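Local coordinates for protein ATP synthase subunit s, mitochondrial (PDB 3E4G) that regulates mitochondrial ATP synthase, being necessary for its proton conduction and supporting ATP synthesis by blocking a proton leak through an alternative exit pathway, at residues S123-L135 with L149-F162. The protein carries 1 engineered substitution. Sequence-based numbering, arbitrary orientation. Where two conformers were deposited one is given.
Sequences SCGNVTDKGIIAL and LPGVKEKEKIVQAF
L149 opens the second segment by meeting C124 and I132: its CD2 lies 3.5 Å from C124 N, while CD1 reaches the CD1 of I132. The two equivalent loops, each with a type I beta turn (C124 to V127, L149 to V152), then run side by side. A water accepts from G151 N and lies 2.7 Å from V127 O. Direct backbone contact follows, with T128 CA 3.3 Å from G151 O in a CH···O approach. V152 CG2 packs on I132 CG1, the two side chains crossing at about a right angle.

The D129 carboxylate accepts both direct hydrogen bonds across the contact. K153 N donates to OD1 at 2.9 Å, nearly straight (164°) and on the syn lone pair. E154 N donates to OD2 at 3.0 Å, more bent (145°) and somewhat out of the carboxylate plane. Because CG of D129 stands beside its own backbone N, the carboxylate reaches the backbone amides of K153 and E154, just ahead of helix 155-165. A second water links OD2 to E154 O.

Beyond this, A161 CB meets I133 CD1 at 3.5 Å. The F162 ring receives I132 CG2 at its edge, in the ring plane; L144 of strand 143-147 also touches F162.

Helix segments 129-134 and 155-162 run nearly parallel (13°), their axes 10.7 Å apart, and flank strand 143-147 in sequence in this leucine-rich repeat protein. With three donors on its carboxylate, two amides and one water, D129 probably stays ionised and fixes the start of one helix against the next.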
loop_
_atom_site.group_PDB
_atom_site.type_symbol
_atom_site.label_atom_id
_atom_site.label_comp_id
_atom_site.label_asym_id
_atom_site.label_seq_id
_atom_site.Cartn_x
_atom_site.Cartn_y
_atom_site.Cartn_z
ATOM N N SER A 123 4.795 3.585 12.015
ATOM C CA SER A 123 4.385 2.698 13.132
ATOM C C SER A 123 3.965 1.320 12.637
ATOM O O SER A 123 2.996 0.738 13.118
ATOM C CB SER A 123 3.291 3.347 13.967
ATOM O OG SER A 123 3.699 4.593 14.521
ATOM N N CYS A 124 4.732 0.773 11.688
ATOM C CA CYS A 124 4.576 -0.634 11.233
ATOM C C CYS A 124 5.777 -1.364 11.773
ATOM O O CYS A 124 6.883 -1.294 11.196
ATOM C CB CYS A 124 4.488 -0.695 9.717
ATOM S SG CYS A 124 3.011 0.106 9.050
ATOM N N GLY A 125 5.629 -1.989 12.933
ATOM C CA GLY A 125 6.783 -2.404 13.737
ATOM C C GLY A 125 7.652 -3.427 13.125
ATOM O O GLY A 125 8.806 -3.541 13.536
ATOM N N ASN A 126 7.179 -4.252 12.167
ATOM C CA ASN A 126 8.061 -5.260 11.591
ATOM C C ASN A 126 8.998 -4.736 10.529
ATOM O O ASN A 126 9.975 -5.417 10.162
ATOM C CB ASN A 126 7.260 -6.390 10.949
ATOM C CG ASN A 126 6.470 -7.207 11.893
ATOM O OD1 ASN A 126 5.256 -7.498 11.525
ATOM N ND2 ASN A 126 6.997 -7.626 12.973
ATOM N N VAL A 127 8.712 -3.560 9.926
ATOM C CA VAL A 127 9.467 -3.142 8.747
ATOM C C VAL A 127 10.904 -2.866 9.116
ATOM O O VAL A 127 11.221 -2.230 10.107
ATOM C CB VAL A 127 8.779 -1.864 8.155
ATOM C CG1 VAL A 127 9.666 -1.239 7.084
ATOM C CG2 VAL A 127 7.389 -2.232 7.638
ATOM N N THR A 128 11.800 -3.353 8.258
ATOM C CA THR A 128 13.231 -3.102 8.469
ATOM C C THR A 128 13.807 -2.382 7.290
ATOM O O THR A 128 13.170 -2.095 6.253
ATOM C CB THR A 128 14.020 -4.450 8.722
ATOM O OG1 THR A 128 14.354 -5.048 7.433
ATOM C CG2 THR A 128 13.301 -5.390 9.623
ATOM N N ASP A 129 15.130 -2.133 7.390
ATOM C CA ASP A 129 15.856 -1.504 6.313
ATOM C C ASP A 129 15.633 -2.225 4.993
ATOM O O ASP A 129 15.609 -1.583 3.924
ATOM C CB ASP A 129 17.355 -1.467 6.635
ATOM C CG ASP A 129 17.650 -0.823 8.035
ATOM O OD1 ASP A 129 17.376 -1.514 9.057
ATOM O OD2 ASP A 129 18.016 0.366 8.054
ATOM N N LYS A 130 15.547 -3.542 5.000
ATOM C CA LYS A 130 15.363 -4.307 3.747
ATOM C C LYS A 130 14.088 -3.953 3.018
ATOM O O LYS A 130 14.051 -3.807 1.787
ATOM C CB LYS A 130 15.362 -5.815 4.052
ATOM C CG LYS A 130 15.317 -6.747 2.941
ATOM C CD LYS A 130 15.549 -8.199 3.404
ATOM C CE LYS A 130 14.342 -8.703 3.979
ATOM N NZ LYS A 130 13.595 -9.600 3.121
ATOM N N GLY A 131 12.988 -3.837 3.749
ATOM C CA GLY A 131 11.737 -3.490 3.120
ATOM C C GLY A 131 11.753 -2.077 2.549
ATOM O O GLY A 131 11.193 -1.811 1.494
ATOM N N ILE A 132 12.375 -1.173 3.296
ATOM C CA ILE A 132 12.462 0.220 2.803
ATOM C C ILE A 132 13.261 0.281 1.539
ATOM O O ILE A 132 12.897 0.969 0.570
ATOM C CB ILE A 132 13.022 1.147 3.920
ATOM C CG1 ILE A 132 12.123 1.174 5.172
ATOM C CG2 ILE A 132 13.273 2.562 3.353
ATOM C CD1 ILE A 132 10.689 1.494 4.901
ATOM N N ILE A 133 14.416 -0.372 1.494
ATOM C CA ILE A 133 15.286 -0.238 0.353
ATOM C C ILE A 133 14.606 -0.813 -0.930
ATOM O O ILE A 133 14.840 -0.272 -1.992
ATOM C CB ILE A 133 16.666 -0.931 0.669
ATOM C CG1 ILE A 133 17.435 -0.129 1.678
ATOM C CG2 ILE A 133 17.500 -1.118 -0.601
ATOM C CD1 ILE A 133 18.118 1.113 1.019
ATOM N N ALA A 134 13.708 -1.787 -0.773
ATOM C CA ALA A 134 12.961 -2.297 -1.880
ATOM C C ALA A 134 12.150 -1.202 -2.658
ATOM O O ALA A 134 11.878 -1.317 -3.848
ATOM C CB ALA A 134 12.079 -3.424 -1.440
ATOM N N LEU A 135 11.774 -0.150 -1.920
ATOM C CA LEU A 135 10.974 0.939 -2.521
ATOM C C LEU A 135 11.705 1.716 -3.584
ATOM O O LEU A 135 11.068 2.519 -4.298
ATOM C CB LEU A 135 10.440 1.870 -1.437
ATOM C CG LEU A 135 9.651 1.139 -0.335
ATOM C CD1 LEU A 135 9.325 2.169 0.792
ATOM C CD2 LEU A 135 8.378 0.411 -0.932
ATOM N N LEU A 149 9.566 3.427 12.973
ATOM C CA LEU A 149 9.879 2.088 12.401
ATOM C C LEU A 149 11.056 1.598 13.166
ATOM O O LEU A 149 12.199 1.742 12.730
ATOM C CB LEU A 149 10.169 2.149 10.895
ATOM C CG LEU A 149 9.049 2.793 10.059
ATOM C CD1 LEU A 149 9.433 2.768 8.579
ATOM C CD2 LEU A 149 7.691 2.145 10.309
ATOM N N PRO A 150 10.839 0.965 14.361
ATOM C CA PRO A 150 11.984 0.602 15.178
ATOM C C PRO A 150 12.891 -0.374 14.525
ATOM O O PRO A 150 14.066 -0.461 14.915
ATOM C CB PRO A 150 11.287 0.020 16.422
ATOM C CG PRO A 150 9.956 -0.438 15.992
ATOM C CD PRO A 150 9.550 0.648 14.992
ATOM N N GLY A 151 12.421 -1.166 13.557
ATOM C CA GLY A 151 13.199 -2.136 12.822
ATOM C C GLY A 151 14.096 -1.540 11.809
ATOM O O GLY A 151 14.913 -2.252 11.197
ATOM N N VAL A 152 13.997 -0.225 11.499
ATOM C CA VAL A 152 14.845 0.410 10.557
ATOM C C VAL A 152 16.028 0.975 11.369
ATOM O O VAL A 152 15.931 1.978 12.092
ATOM C CB VAL A 152 14.129 1.542 9.793
ATOM C CG1 VAL A 152 15.156 2.340 8.925
ATOM C CG2 VAL A 152 13.043 0.897 8.915
ATOM N N LYS A 153 17.140 0.244 11.325
ATOM C CA LYS A 153 18.280 0.494 12.238
ATOM C C LYS A 153 19.352 1.356 11.675
ATOM O O LYS A 153 20.230 1.801 12.406
ATOM C CB LYS A 153 18.876 -0.826 12.680
ATOM C CG LYS A 153 18.003 -1.752 13.362
ATOM C CD LYS A 153 17.333 -1.213 14.685
ATOM C CE LYS A 153 16.650 -2.389 15.392
ATOM N NZ LYS A 153 15.859 -1.919 16.618
ATOM N N GLU A 154 19.353 1.595 10.381
ATOM C CA GLU A 154 20.462 2.295 9.733
ATOM C C GLU A 154 19.928 3.445 8.875
ATOM O O GLU A 154 20.106 3.470 7.652
ATOM C CB GLU A 154 21.258 1.308 8.919
ATOM C CG GLU A 154 21.870 0.178 9.742
ATOM C CD GLU A 154 22.976 0.650 10.653
ATOM O OE1 GLU A 154 23.526 1.783 10.406
ATOM O OE2 GLU A 154 23.292 -0.133 11.628
ATOM N N LYS A 155 19.260 4.387 9.475
ATOM C CA LYS A 155 18.573 5.457 8.692
ATOM C C LYS A 155 19.541 6.267 7.799
ATOM O O LYS A 155 19.167 6.737 6.733
ATOM C CB LYS A 155 17.724 6.410 9.573
ATOM C CG LYS A 155 18.546 7.153 10.627
ATOM C CD LYS A 155 17.651 7.900 11.559
ATOM C CE LYS A 155 18.478 8.549 12.722
ATOM N NZ LYS A 155 17.653 9.463 13.631
ATOM N N GLU A 156 20.797 6.396 8.151
ATOM C CA GLU A 156 21.753 7.166 7.364
ATOM C C GLU A 156 22.080 6.475 6.059
ATOM O O GLU A 156 22.229 7.090 4.982
ATOM C CB GLU A 156 23.079 7.313 8.134
ATOM C CG GLU A 156 22.899 8.034 9.472
ATOM C CD GLU A 156 22.328 7.221 10.695
ATOM O OE1 GLU A 156 22.096 7.919 11.700
ATOM O OE2 GLU A 156 22.072 5.963 10.698
ATOM N N LYS A 157 22.167 5.169 6.132
ATOM C CA LYS A 157 22.361 4.333 4.956
ATOM C C LYS A 157 21.166 4.454 4.058
ATOM O O LYS A 157 21.318 4.533 2.823
ATOM C CB LYS A 157 22.682 2.913 5.327
ATOM C CG LYS A 157 24.039 2.767 5.930
ATOM C CD LYS A 157 24.333 1.267 6.262
ATOM C CE LYS A 157 25.664 1.054 7.033
ATOM N NZ LYS A 157 25.866 -0.409 7.257
ATOM N N ILE A 158 19.975 4.522 4.632
ATOM C CA ILE A 158 18.769 4.701 3.828
ATOM C C ILE A 158 18.806 6.025 3.091
ATOM O O ILE A 158 18.558 6.120 1.871
ATOM C CB ILE A 158 17.483 4.494 4.667
ATOM C CG1 ILE A 158 17.375 2.987 4.942
ATOM C CG2 ILE A 158 16.236 5.227 3.994
ATOM C CD1 ILE A 158 16.334 2.602 5.668
ATOM N N VAL A 159 19.168 7.090 3.779
ATOM C CA VAL A 159 19.271 8.391 3.119
ATOM C C VAL A 159 20.250 8.414 1.976
ATOM O O VAL A 159 19.958 8.940 0.864
ATOM C CB VAL A 159 19.729 9.496 4.117
ATOM C CG1 VAL A 159 20.001 10.851 3.435
ATOM C CG2 VAL A 159 18.737 9.667 5.298
ATOM N N GLN A 160 21.412 7.810 2.180
ATOM C CA GLN A 160 22.397 7.778 1.099
ATOM C C GLN A 160 22.007 6.940 -0.072
ATOM O O GLN A 160 22.225 7.384 -1.224
ATOM C CB GLN A 160 23.751 7.333 1.622
ATOM C CG GLN A 160 24.313 8.394 2.581
ATOM C CD GLN A 160 24.354 9.838 1.974
ATOM O OE1 GLN A 160 24.942 10.029 0.888
ATOM N NE2 GLN A 160 23.790 10.844 2.682
ATOM N N ALA A 161 21.370 5.818 0.228
ATOM C CA ALA A 161 20.856 4.899 -0.808
ATOM C C ALA A 161 19.898 5.608 -1.716
ATOM O O ALA A 161 19.935 5.470 -2.954
ATOM C CB ALA A 161 20.248 3.641 -0.245
ATOM N N PHE A 162 18.934 6.295 -1.116
ATOM C CA PHE A 162 17.935 7.046 -1.901
ATOM C C PHE A 162 18.531 8.252 -2.585
ATOM O O PHE A 162 18.064 8.675 -3.682
ATOM C CB PHE A 162 16.678 7.364 -1.081
ATOM C CG PHE A 162 15.757 6.226 -0.821
ATOM C CD1 PHE A 162 15.066 5.595 -1.828
ATOM C CD2 PHE A 162 15.434 5.937 0.429
ATOM C CE1 PHE A 162 14.200 4.571 -1.556
ATOM C CE2 PHE A 162 14.592 4.913 0.706
ATOM C CZ PHE A 162 14.084 4.145 -0.303
HETATM O O HOH W 1 9.939 -1.068 12.194
HETATM O O HOH W 2 19.572 1.050 5.951
#